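Local atomic coordinates of OBCA, Oxalate Biosynthetic Component A (Burkholderia glumae, PDB entry 4NNB), a protein that belongs to the oxalate biosynthetic component family and combines an N-terminal domain with a TIM-barrel region. Residues E34-A39 and E237-G242; A47-D52 and G242-G247; G60-Q65 and W183-A188. One frame throughout, in Å; residues are numbered along the deposited sequence.

Interaction 1: residues E34-A39 and E237-G242; sequences EGFFDA and EIPGLG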
ATOM      1  N   GLU A  34     -24.507  23.667   2.072  1.00 66.92           N
ATOM      2  CA  GLU A  34     -25.740  23.910   2.803  1.00 69.19           C
ATOM      3  C   GLU A  34     -26.137  25.373   2.610  1.00 71.61           C
ATOM      4  O   GLU A  34     -25.629  26.275   3.280  1.00 74.44           O
ATOM      5  CB  GLU A  34     -25.535  23.509   4.273  1.00 67.07           C
ATOM      6  CG  GLU A  34     -26.337  24.253   5.311  1.00 70.63           C
ATOM      7  CD  GLU A  34     -25.435  24.967   6.296  1.00 72.66           C
ATOM      8  OE1 GLU A  34     -25.019  26.108   6.006  1.00 73.22           O
ATOM      9  OE2 GLU A  34     -25.132  24.384   7.358  1.00 75.16           O
ATOM     10  N   GLY A  35     -27.030  25.602   1.652  1.00 72.14           N
ATOM     11  CA  GLY A  35     -27.387  26.947   1.245  1.00 72.59           C
ATOM     12  C   GLY A  35     -27.298  27.114  -0.260  1.00 71.77           C
ATOM     13  O   GLY A  35     -27.327  28.231  -0.768  1.00 73.97           O
ATOM     14  N   PHE A  36     -27.180  25.995  -0.971  1.00 73.96           N
ATOM     15  CA  PHE A  36     -27.173  25.999  -2.433  1.00 73.17           C
ATOM     16  C   PHE A  36     -27.918  24.796  -2.991  1.00 73.35           C
ATOM     17  O   PHE A  36     -28.381  24.805  -4.131  1.00 75.00           O
ATOM     18  CB  PHE A  36     -25.749  26.004  -2.964  1.00 69.26           C
ATOM     19  CG  PHE A  36     -25.304  27.330  -3.467  1.00 67.17           C
ATOM     20  CD1 PHE A  36     -25.605  27.725  -4.756  1.00 66.74           C
ATOM     21  CD2 PHE A  36     -24.585  28.188  -2.651  1.00 73.34           C
ATOM     22  CE1 PHE A  36     -25.196  28.949  -5.227  1.00 71.57           C
ATOM     23  CE2 PHE A  36     -24.170  29.417  -3.116  1.00 74.98           C
ATOM     24  CZ  PHE A  36     -24.477  29.798  -4.404  1.00 76.83           C
ATOM     25  N   PHE A  37     -28.007  23.749  -2.185  1.00 72.63           N
ATOM     26  CA  PHE A  37     -28.807  22.590  -2.532  1.00 75.16           C
ATOM     27  C   PHE A  37     -29.901  22.456  -1.475  1.00 75.25           C
ATOM     28  O   PHE A  37     -29.777  23.015  -0.383  1.00 71.69           O
ATOM     29  CB  PHE A  37     -27.933  21.336  -2.578  1.00 72.44           C
ATOM     30  CG  PHE A  37     -26.727  21.464  -3.472  1.00 71.10           C
ATOM     31  CD1 PHE A  37     -26.823  21.219  -4.831  1.00 73.30           C
ATOM     32  CD2 PHE A  37     -25.495  21.826  -2.946  1.00 67.79           C
ATOM     33  CE1 PHE A  37     -25.711  21.334  -5.655  1.00 75.00           C
ATOM     34  CE2 PHE A  37     -24.381  21.944  -3.762  1.00 67.07           C
ATOM     35  CZ  PHE A  37     -24.488  21.698  -5.119  1.00 70.03           C
ATOM     36  N   ASP A  38     -30.975  21.741  -1.794  1.00 74.01           N
ATOM     37  CA  ASP A  38     -32.000  21.464  -0.789  1.00 79.30           C
ATOM     38  C   ASP A  38     -31.351  20.707   0.369  1.00 79.36           C
ATOM     39  O   ASP A  38     -30.358  20.006   0.173  1.00 77.75           O
ATOM     40  CB  ASP A  38     -33.160  20.659  -1.385  1.00 77.05           C
ATOM     41  CG  ASP A  38     -32.740  19.279  -1.844  1.00 80.84           C
ATOM     42  OD1 ASP A  38     -32.880  18.319  -1.053  1.00 80.59           O
ATOM     43  OD2 ASP A  38     -32.269  19.154  -2.996  1.00 82.59           O
ATOM     44  N   ALA A  39     -31.908  20.847   1.569  1.00 75.29           N
ATOM     45  CA  ALA A  39     -31.298  20.268   2.767  1.00 77.38           C
ATOM     46  C   ALA A  39     -31.092  18.753   2.672  1.00 78.63           C
ATOM     47  O   ALA A  39     -30.254  18.189   3.380  1.00 76.44           O
ATOM     48  CB  ALA A  39     -32.117  20.617   3.998  1.00 70.32           C
ATOM     49  N   GLU A 237     -20.557  18.488  -8.747  1.00 45.73           N
ATOM     50  CA  GLU A 237     -20.295  19.898  -8.999  1.00 50.30           C
ATOM     51  C   GLU A 237     -20.793  20.770  -7.851  1.00 49.37           C
ATOM     52  O   GLU A 237     -21.924  20.621  -7.392  1.00 51.25           O
ATOM     53  CB  GLU A 237     -20.908  20.344 -10.329  1.00 52.86           C
ATOM     54  CG  GLU A 237     -20.509  21.758 -10.742  1.00 59.56           C
ATOM     55  CD  GLU A 237     -20.314  21.904 -12.242  1.00 68.73           C
ATOM     56  OE1 GLU A 237     -21.319  22.088 -12.962  1.00 70.74           O
ATOM     57  OE2 GLU A 237     -19.154  21.834 -12.699  1.00 71.82           O
ATOM     58  N   ILE A 238     -19.932  21.666  -7.385  1.00 49.89           N
ATOM     59  CA  ILE A 238     -20.242  22.522  -6.242  1.00 50.71           C
ATOM     60  C   ILE A 238     -19.976  23.982  -6.587  1.00 45.31           C
ATOM     61  O   ILE A 238     -18.840  24.358  -6.873  1.00 46.83           O
ATOM     62  CB  ILE A 238     -19.420  22.104  -5.010  1.00 51.42           C
ATOM     63  CG1 ILE A 238     -19.851  20.705  -4.553  1.00 55.53           C
ATOM     64  CG2 ILE A 238     -19.578  23.115  -3.885  1.00 50.42           C
ATOM     65  CD1 ILE A 238     -19.074  20.160  -3.380  1.00 51.46           C
ATOM     66  N   PRO A 239     -21.031  24.809  -6.586  1.00 56.07           N
ATOM     67  CA  PRO A 239     -20.886  26.217  -6.979  1.00 56.63           C
ATOM     68  C   PRO A 239     -19.884  26.947  -6.093  1.00 56.69           C
ATOM     69  O   PRO A 239     -19.766  26.638  -4.909  1.00 57.91           O
ATOM     70  CB  PRO A 239     -22.294  26.784  -6.771  1.00 61.44           C
ATOM     71  CG  PRO A 239     -23.200  25.598  -6.888  1.00 60.55           C
ATOM     72  CD  PRO A 239     -22.427  24.464  -6.271  1.00 59.23           C
ATOM     73  N   GLY A 240     -19.154  27.893  -6.674  1.00 59.39           N
ATOM     74  CA  GLY A 240     -18.145  28.625  -5.933  1.00 64.09           C
ATOM     75  C   GLY A 240     -17.029  27.723  -5.445  1.00 65.55           C
ATOM     76  O   GLY A 240     -16.390  28.005  -4.429  1.00 68.12           O
ATOM     77  N   LEU A 241     -16.796  26.629  -6.164  1.00 60.90           N
ATOM     78  CA  LEU A 241     -15.759  25.683  -5.773  1.00 55.42           C
ATOM     79  C   LEU A 241     -15.253  24.878  -6.955  1.00 53.98           C
ATOM     80  O   LEU A 241     -14.052  24.831  -7.204  1.00 60.83           O
ATOM     81  CB  LEU A 241     -16.256  24.744  -4.670  1.00 55.22           C
ATOM     82  CG  LEU A 241     -15.119  24.086  -3.887  1.00 52.39           C
ATOM     83  CD1 LEU A 241     -14.205  25.157  -3.324  1.00 51.76           C
ATOM     84  CD2 LEU A 241     -15.657  23.223  -2.773  1.00 50.85           C
ATOM     85  N   GLY A 242     -16.168  24.240  -7.680  1.00 49.07           N
ATOM     86  CA  GLY A 242     -15.784  23.436  -8.825  1.00 47.06           C
ATOM     87  C   GLY A 242     -16.142  21.970  -8.653  1.00 47.82           C
ATOM     88  O   GLY A 242     -16.986  21.617  -7.827  1.00 45.27           O
TER

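Interaction 2: residues A47-D52 and G242-G247; sequences ADLKTD and GVVTVG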
ATOM      1  N   ALA A  47     -23.241  12.717   2.479  1.00 52.14           N
ATOM      2  CA  ALA A  47     -23.094  11.280   2.690  1.00 49.87           C
ATOM      3  C   ALA A  47     -22.119  10.676   1.684  1.00 47.10           C
ATOM      4  O   ALA A  47     -21.286   9.847   2.044  1.00 51.84           O
ATOM      5  CB  ALA A  47     -24.449  10.581   2.606  1.00 47.03           C
ATOM      6  N   ASP A  48     -22.233  11.095   0.425  1.00 49.08           N
ATOM      7  CA  ASP A  48     -21.362  10.604  -0.639  1.00 49.02           C
ATOM      8  C   ASP A  48     -19.912  11.068  -0.457  1.00 53.68           C
ATOM      9  O   ASP A  48     -18.971  10.320  -0.739  1.00 50.23           O
ATOM     10  CB  ASP A  48     -21.882  11.047  -2.010  1.00 55.41           C
ATOM     11  CG  ASP A  48     -23.232  10.439  -2.352  1.00 59.78           C
ATOM     12  OD1 ASP A  48     -23.701   9.554  -1.607  1.00 57.26           O
ATOM     13  OD2 ASP A  48     -23.817  10.839  -3.380  1.00 61.53           O
ATOM     14  N   LEU A  49     -19.738  12.310  -0.005  1.00 48.71           N
ATOM     15  CA  LEU A  49     -18.410  12.822   0.334  1.00 48.29           C
ATOM     16  C   LEU A  49     -17.856  12.013   1.499  1.00 49.62           C
ATOM     17  O   LEU A  49     -16.686  11.615   1.500  1.00 45.67           O
ATOM     18  CB  LEU A  49     -18.474  14.309   0.707  1.00 44.96           C
ATOM     19  CG  LEU A  49     -18.757  15.297  -0.425  1.00 45.10           C
ATOM     20  CD1 LEU A  49     -18.993  16.700   0.115  1.00 45.59           C
ATOM     21  CD2 LEU A  49     -17.625  15.298  -1.436  1.00 46.54           C
ATOM     22  N   LYS A  50     -18.713  11.755   2.482  1.00 47.23           N
ATOM     23  CA  LYS A  50     -18.337  10.976   3.658  1.00 48.10           C
ATOM     24  C   LYS A  50     -17.983   9.533   3.291  1.00 51.57           C
ATOM     25  O   LYS A  50     -17.064   8.942   3.866  1.00 51.26           O
ATOM     26  CB  LYS A  50     -19.465  11.002   4.693  1.00 52.57           C
ATOM     27  CG  LYS A  50     -19.216  10.120   5.908  1.00 52.92           C
ATOM     28  CD  LYS A  50     -20.231  10.385   7.009  1.00 59.17           C
ATOM     29  CE  LYS A  50     -19.876   9.612   8.265  1.00 57.15           C
ATOM     30  NZ  LYS A  50     -18.406   9.597   8.474  1.00 65.45           N
ATOM     31  N   THR A  51     -18.712   8.974   2.333  1.00 52.32           N
ATOM     32  CA  THR A  51     -18.415   7.637   1.836  1.00 53.18           C
ATOM     33  C   THR A  51     -17.006   7.624   1.258  1.00 51.42           C
ATOM     34  O   THR A  51     -16.241   6.681   1.466  1.00 48.96           O
ATOM     35  CB  THR A  51     -19.417   7.205   0.743  1.00 53.79           C
ATOM     36  OG1 THR A  51     -20.751   7.249   1.265  1.00 59.31           O
ATOM     37  CG2 THR A  51     -19.116   5.792   0.272  1.00 52.66           C
ATOM     38  N   ASP A  52     -16.662   8.697   0.550  1.00 50.66           N
ATOM     39  CA  ASP A  52     -15.395   8.783  -0.167  1.00 45.94           C
ATOM     40  C   ASP A  52     -14.241   9.235   0.728  1.00 50.88           C
ATOM     41  O   ASP A  52     -13.140   9.492   0.240  1.00 54.10           O
ATOM     42  CB  ASP A  52     -15.543   9.744  -1.342  1.00 47.37           C
ATOM     43  CG  ASP A  52     -14.539   9.486  -2.430  1.00 43.18           C
ATOM     44  OD1 ASP A  52     -13.888  10.450  -2.872  1.00 44.52           O
ATOM     45  OD2 ASP A  52     -14.421   8.323  -2.859  1.00 47.28           O
ATOM     46  N   GLY A 242     -16.168  24.240  -7.680  1.00 49.07           N
ATOM     47  CA  GLY A 242     -15.784  23.436  -8.825  1.00 47.06           C
ATOM     48  C   GLY A 242     -16.142  21.970  -8.653  1.00 47.82           C
ATOM     49  O   GLY A 242     -16.986  21.617  -7.827  1.00 45.27           O
ATOM     50  N   VAL A 243     -15.491  21.110  -9.427  1.00 43.97           N
ATOM     51  CA  VAL A 243     -15.832  19.692  -9.437  1.00 42.10           C
ATOM     52  C   VAL A 243     -14.941  18.861  -8.514  1.00 40.02           C
ATOM     53  O   VAL A 243     -13.718  19.006  -8.501  1.00 42.55           O
ATOM     54  CB  VAL A 243     -15.763  19.117 -10.872  1.00 49.57           C
ATOM     55  CG1 VAL A 243     -16.191  17.658 -10.895  1.00 45.43           C
ATOM     56  CG2 VAL A 243     -16.623  19.947 -11.814  1.00 50.68           C
ATOM     57  N   VAL A 244     -15.574  18.000  -7.731  1.00 34.17           N
ATOM     58  CA  VAL A 244     -14.881  16.989  -6.964  1.00 39.06           C
ATOM     59  C   VAL A 244     -15.307  15.615  -7.523  1.00 41.71           C
ATOM     60  O   VAL A 244     -16.478  15.414  -7.857  1.00 41.08           O
ATOM     61  CB  VAL A 244     -15.190  17.154  -5.458  1.00 38.14           C
ATOM     62  CG1 VAL A 244     -15.012  15.857  -4.715  1.00 43.25           C
ATOM     63  CG2 VAL A 244     -14.291  18.249  -4.854  1.00 40.97           C
ATOM     64  N   THR A 245     -14.357  14.693  -7.667  1.00 39.27           N
ATOM     65  CA  THR A 245     -14.636  13.362  -8.219  1.00 36.21           C
ATOM     66  C   THR A 245     -14.580  12.316  -7.111  1.00 36.95           C
ATOM     67  O   THR A 245     -13.581  12.220  -6.401  1.00 39.87           O
ATOM     68  CB  THR A 245     -13.597  12.994  -9.285  1.00 38.84           C
ATOM     69  OG1 THR A 245     -13.510  14.050 -10.247  1.00 35.49           O
ATOM     70  CG2 THR A 245     -13.950  11.679  -9.992  1.00 40.79           C
ATOM     71  N   VAL A 246     -15.648  11.542  -6.954  1.00 35.91           N
ATOM     72  CA  VAL A 246     -15.676  10.477  -5.951  1.00 36.53           C
ATOM     73  C   VAL A 246     -15.755   9.083  -6.588  1.00 37.49           C
ATOM     74  O   VAL A 246     -16.082   8.948  -7.771  1.00 38.75           O
ATOM     75  CB  VAL A 246     -16.831  10.661  -4.972  1.00 37.58           C
ATOM     76  CG1 VAL A 246     -16.704  11.993  -4.272  1.00 40.18           C
ATOM     77  CG2 VAL A 246     -18.156  10.596  -5.708  1.00 40.11           C
ATOM     78  N   GLY A 247     -15.456   8.058  -5.792  1.00 37.11           N
ATOM     79  CA  GLY A 247     -15.380   6.685  -6.272  1.00 42.24           C
ATOM     80  C   GLY A 247     -14.769   5.757  -5.230  1.00 40.63           C
ATOM     81  O   GLY A 247     -13.861   6.156  -4.497  1.00 39.27           O
TER
HETATM   82  O   HOH W   1     -12.701  13.131  -3.268  1.00 44.99           O

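Interaction 3: residues G60-Q65 and W183-A188; sequences GGRLLQ and WIACAA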
ATOM      1  N   GLY A  60     -11.475  27.168  11.606  1.00 42.12           N
ATOM      2  CA  GLY A  60     -10.112  27.304  12.091  1.00 40.71           C
ATOM      3  C   GLY A  60      -9.033  26.699  11.204  1.00 39.30           C
ATOM      4  O   GLY A  60      -7.849  26.753  11.541  1.00 38.04           O
ATOM      5  N   GLY A  61      -9.432  26.122  10.075  1.00 38.27           N
ATOM      6  CA  GLY A  61      -8.474  25.538   9.146  1.00 35.50           C
ATOM      7  C   GLY A  61      -7.775  26.633   8.365  1.00 36.75           C
ATOM      8  O   GLY A  61      -8.144  27.804   8.485  1.00 30.39           O
ATOM      9  N   ARG A  62      -6.754  26.266   7.589  1.00 33.69           N
ATOM     10  CA  ARG A  62      -6.149  27.197   6.640  1.00 30.60           C
ATOM     11  C   ARG A  62      -6.181  26.602   5.234  1.00 32.71           C
ATOM     12  O   ARG A  62      -5.997  25.388   5.051  1.00 30.83           O
ATOM     13  CB  ARG A  62      -4.710  27.567   7.035  1.00 28.97           C
ATOM     14  CG  ARG A  62      -4.561  28.315   8.359  1.00 33.11           C
ATOM     15  CD  ARG A  62      -5.116  29.738   8.281  1.00 31.77           C
ATOM     16  NE  ARG A  62      -4.993  30.445   9.555  1.00 34.52           N
ATOM     17  CZ  ARG A  62      -5.822  30.300  10.588  1.00 38.77           C
ATOM     18  NH1 ARG A  62      -6.854  29.461  10.525  1.00 37.05           N
ATOM     19  NH2 ARG A  62      -5.619  30.999  11.696  1.00 39.37           N
ATOM     20  N   LEU A  63      -6.430  27.461   4.248  1.00 29.62           N
ATOM     21  CA  LEU A  63      -6.515  27.033   2.854  1.00 32.10           C
ATOM     22  C   LEU A  63      -5.556  27.848   2.016  1.00 28.56           C
ATOM     23  O   LEU A  63      -5.559  29.082   2.083  1.00 31.01           O
ATOM     24  CB  LEU A  63      -7.943  27.209   2.314  1.00 28.67           C
ATOM     25  CG  LEU A  63      -8.160  27.005   0.805  1.00 33.42           C
ATOM     26  CD1 LEU A  63      -7.998  25.539   0.412  1.00 30.09           C
ATOM     27  CD2 LEU A  63      -9.531  27.517   0.365  1.00 33.67           C
ATOM     28  N   LEU A  64      -4.708  27.158   1.260  1.00 28.56           N
ATOM     29  CA  LEU A  64      -3.872  27.805   0.265  1.00 29.11           C
ATOM     30  C   LEU A  64      -4.488  27.521  -1.103  1.00 36.96           C
ATOM     31  O   LEU A  64      -4.531  26.364  -1.549  1.00 32.75           O
ATOM     32  CB  LEU A  64      -2.426  27.275   0.324  1.00 26.63           C
ATOM     33  CG  LEU A  64      -1.453  27.935  -0.666  1.00 28.24           C
ATOM     34  CD1 LEU A  64      -1.421  29.460  -0.443  1.00 31.72           C
ATOM     35  CD2 LEU A  64      -0.041  27.324  -0.592  1.00 26.61           C
ATOM     36  N   GLN A  65      -4.961  28.571  -1.768  1.00 30.80           N
ATOM     37  CA  GLN A  65      -5.733  28.396  -2.991  1.00 34.07           C
ATOM     38  C   GLN A  65      -5.258  29.312  -4.116  1.00 38.84           C
ATOM     39  O   GLN A  65      -5.060  30.509  -3.914  1.00 36.54           O
ATOM     40  CB  GLN A  65      -7.218  28.605  -2.681  1.00 41.52           C
ATOM     41  CG  GLN A  65      -8.008  29.368  -3.729  1.00 49.08           C
ATOM     42  CD  GLN A  65      -9.498  29.388  -3.419  1.00 44.93           C
ATOM     43  OE1 GLN A  65      -9.904  29.502  -2.260  1.00 48.62           O
ATOM     44  NE2 GLN A  65     -10.317  29.270  -4.452  1.00 44.54           N
ATOM     45  N   TRP A 183      -1.934  31.392   3.159  1.00 31.62           N
ATOM     46  CA  TRP A 183      -2.824  30.465   3.851  1.00 28.62           C
ATOM     47  C   TRP A 183      -3.933  31.264   4.537  1.00 35.08           C
ATOM     48  O   TRP A 183      -3.659  32.122   5.382  1.00 34.21           O
ATOM     49  CB  TRP A 183      -2.060  29.598   4.859  1.00 27.42           C
ATOM     50  CG  TRP A 183      -1.122  28.616   4.199  1.00 29.04           C
ATOM     51  CD1 TRP A 183       0.177  28.829   3.837  1.00 28.03           C
ATOM     52  CD2 TRP A 183      -1.426  27.264   3.826  1.00 29.87           C
ATOM     53  NE1 TRP A 183       0.698  27.691   3.263  1.00 28.77           N
ATOM     54  CE2 TRP A 183      -0.269  26.719   3.244  1.00 30.61           C
ATOM     55  CE3 TRP A 183      -2.567  26.465   3.930  1.00 31.52           C
ATOM     56  CZ2 TRP A 183      -0.226  25.403   2.757  1.00 30.79           C
ATOM     57  CZ3 TRP A 183      -2.524  25.164   3.445  1.00 28.18           C
ATOM     58  CH2 TRP A 183      -1.366  24.648   2.871  1.00 30.00           C
ATOM     59  N   ILE A 184      -5.180  30.987   4.171  1.00 32.71           N
ATOM     60  CA  ILE A 184      -6.304  31.796   4.652  1.00 35.71           C
ATOM     61  C   ILE A 184      -7.200  31.009   5.605  1.00 35.09           C
ATOM     62  O   ILE A 184      -7.484  29.826   5.382  1.00 32.00           O
ATOM     63  CB  ILE A 184      -7.126  32.371   3.468  1.00 36.57           C
ATOM     64  CG1 ILE A 184      -6.257  33.327   2.649  1.00 39.20           C
ATOM     65  CG2 ILE A 184      -8.357  33.106   3.949  1.00 41.64           C
ATOM     66  CD1 ILE A 184      -7.046  34.178   1.674  1.00 53.32           C
ATOM     67  N   ALA A 185      -7.624  31.673   6.675  1.00 34.98           N
ATOM     68  CA  ALA A 185      -8.538  31.102   7.666  1.00 31.93           C
ATOM     69  C   ALA A 185      -9.839  30.595   7.039  1.00 35.95           C
ATOM     70  O   ALA A 185     -10.420  31.253   6.178  1.00 33.53           O
ATOM     71  CB  ALA A 185      -8.839  32.137   8.748  1.00 34.11           C
ATOM     72  N   CYS A 186     -10.303  29.430   7.485  1.00 37.84           N
ATOM     73  CA  CYS A 186     -11.492  28.823   6.903  1.00 36.95           C
ATOM     74  C   CYS A 186     -12.656  28.709   7.884  1.00 38.31           C
ATOM     75  O   CYS A 186     -12.463  28.571   9.093  1.00 36.79           O
ATOM     76  CB  CYS A 186     -11.169  27.432   6.356  1.00 39.05           C
ATOM     77  SG  CYS A 186     -10.166  27.443   4.870  1.00 39.35           S
ATOM     78  N   ALA A 187     -13.869  28.741   7.342  1.00 42.65           N
ATOM     79  CA  ALA A 187     -15.063  28.417   8.116  1.00 42.74           C
ATOM     80  C   ALA A 187     -15.207  26.896   8.255  1.00 45.51           C
ATOM     81  O   ALA A 187     -14.305  26.134   7.892  1.00 40.10           O
ATOM     82  CB  ALA A 187     -16.293  29.016   7.466  1.00 37.44           C
ATOM     83  N   ALA A 188     -16.342  26.453   8.783  1.00 42.55           N
ATOM     84  CA  ALA A 188     -16.559  25.029   9.005  1.00 37.55           C
ATOM     85  C   ALA A 188     -16.823  24.339   7.680  1.00 42.82           C
ATOM     86  O   ALA A 188     -17.149  24.993   6.688  1.00 44.24           O
ATOM     87  CB  ALA A 188     -17.718  24.814   9.954  1.00 43.15           C
TER
HETATM   88  O   HOH W   2     -12.066  24.971   8.721  1.00 38.44           O

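Interaction 1: residues E34-A39 and E237-G242
P239 is shared between two phenylalanines, each taking a different part of its ring. CB of P239 sits over one face of the F36 ring, 4.2 Å from the ring centroid and displaced toward the rim, a CH-pi contact whose direction lies 24° off the ring normal. Beside it, P239 CG comes within 3.9 Å of F36 CD1, the two side chains running alongside each other and pointing opposite ways. F37 approaches the proline from the opposite direction, and its ring atom CZ lies 3.6 Å from P239 CD. The same CZ brings the ring edge to the backbone of the strand, with the carbonyl oxygen of E237 3.6 Å away, close to the ring plane. F37 gets there by setting CG anti to its carbonyl carbon (chi1 -54°).

The proline stands where strand 234-238 gives way to the turn of a beta hairpin. I238 and G242 close that turn with a pair of backbone bonds, I238 N to G242 O and G242 N to I238 O, and L241 and G242 together face I238 as a classic beta bulge. Behind this end of the hairpin, I238 and L241 pack on I28 of strand 27-29. On the other side of the contact F37 also touches I45 of helix 41-51, and D38 OD1 caps the start of that helix by accepting a hydrogen bond from R41 N.

Interaction 2: residues A47-D52 and G242-G247
D52 lays its carboxylate against the side chain of V246, with OD1 3.5 Å from V246 CG1 and CG close to V246 CB. The contact brings the C-terminal end of helix 41-51 against the second strand of the beta hairpin 234-238/242-246; D52 follows directly on the last turn of the helix. Its CG stands anti to the backbone N (chi1 -157°), which directs the carboxylate to the place where the strand ends. There OD2 accepts a hydrogen bond from G247 N at 3.1 Å, nearly straight at 165°, although the donor arrives from well above the carboxylate plane, 59° out of it.

The same oxygen also lies 2.8 Å from G247 O. Two acceptors so close would be expected to repel, but K18 NZ, from outside both segments, forms a salt bridge with D52 OD2 and a hydrogen bond with G247 O, so a single ammonium group bridges the pair and should offset their repulsion.

Apolar packing continues along the strand. L49, one helical turn before D52, directs its branch CD2 to V244 CG1 at 4.2 Å and, more loosely, to V246 CG1, and W54 touches both L49 and V244, extending this buried patch. V246 CG1 is thus met by both the carboxylate of D52 and the leucine. T245 points away from the helix, and its OG1 is hydrogen-bonded to E24 OE2. The second carboxylate oxygen, D52 OD1, accepts a hydrogen bond at 3.0 Å from a water, which also donates a weak one to T245 O.

Interaction 3: residues G60-Q65 and W183-A188
The indole of W183 carries L64 CB over the centre of its six-membered ring, 3.5 Å from the centroid and only 4° off the normal, while the backbone carbonyl of R62 lies at its edge near the ring plane. The guanidinium of R62 has A185 CB over one face, offset toward the rim. These groups flank an antiparallel pairing of strands 62-66 and 184-185, part of a three-stranded sheet in which 62-66 is the middle strand and 155-159 its other neighbour.

L63 and I184 form the hydrogen-bonded pair, joined by L63 N to I184 O and I184 N to L63 O, the latter at 2.9 Å. R62 and A185 follow as the non-hydrogen-bonded pair, with R62 CA making a CA-H...O contact to I184 O. Beyond them G60 N donates to C186 O in an almost linear bond (175°). On the face bearing L63, its CB packs 3.4 Å from C186 SG.

A bend at chi2 (-70°) folds the R62 chain back along the strands, where NE forms a salt bridge with E179 of helix 172-180. W183 also touches M178 of that helix, and both W183 and L64 touch W140. G61 O is gripped from opposite faces of its carbonyl plane, by C186 N at 2.9 Å and by R62 NH1, also at 2.9 Å.

Overall arrangement
Interactions 1 and 2 hold the same two elements, the hairpin 234-238/242-246 and the region around helix 41-51, at opposite ends: they share G242, touch where E237 meets V243, and have centres about 13 Å apart. Interaction 1, at the surface, joins the loop before the helix to the hairpin turn by aromatic and proline packing. Interaction 2 is buried nearer the chain's centre and adds a charged carboxylate site to apolar contacts. Interaction 3, partly buried, belongs to a separate sheet and combines backbone hydrogen bonds with side-chain packing; its centre lies about 18 and 20 Å from the others, without touching them. Along the chain it is nested within the loops closed by both.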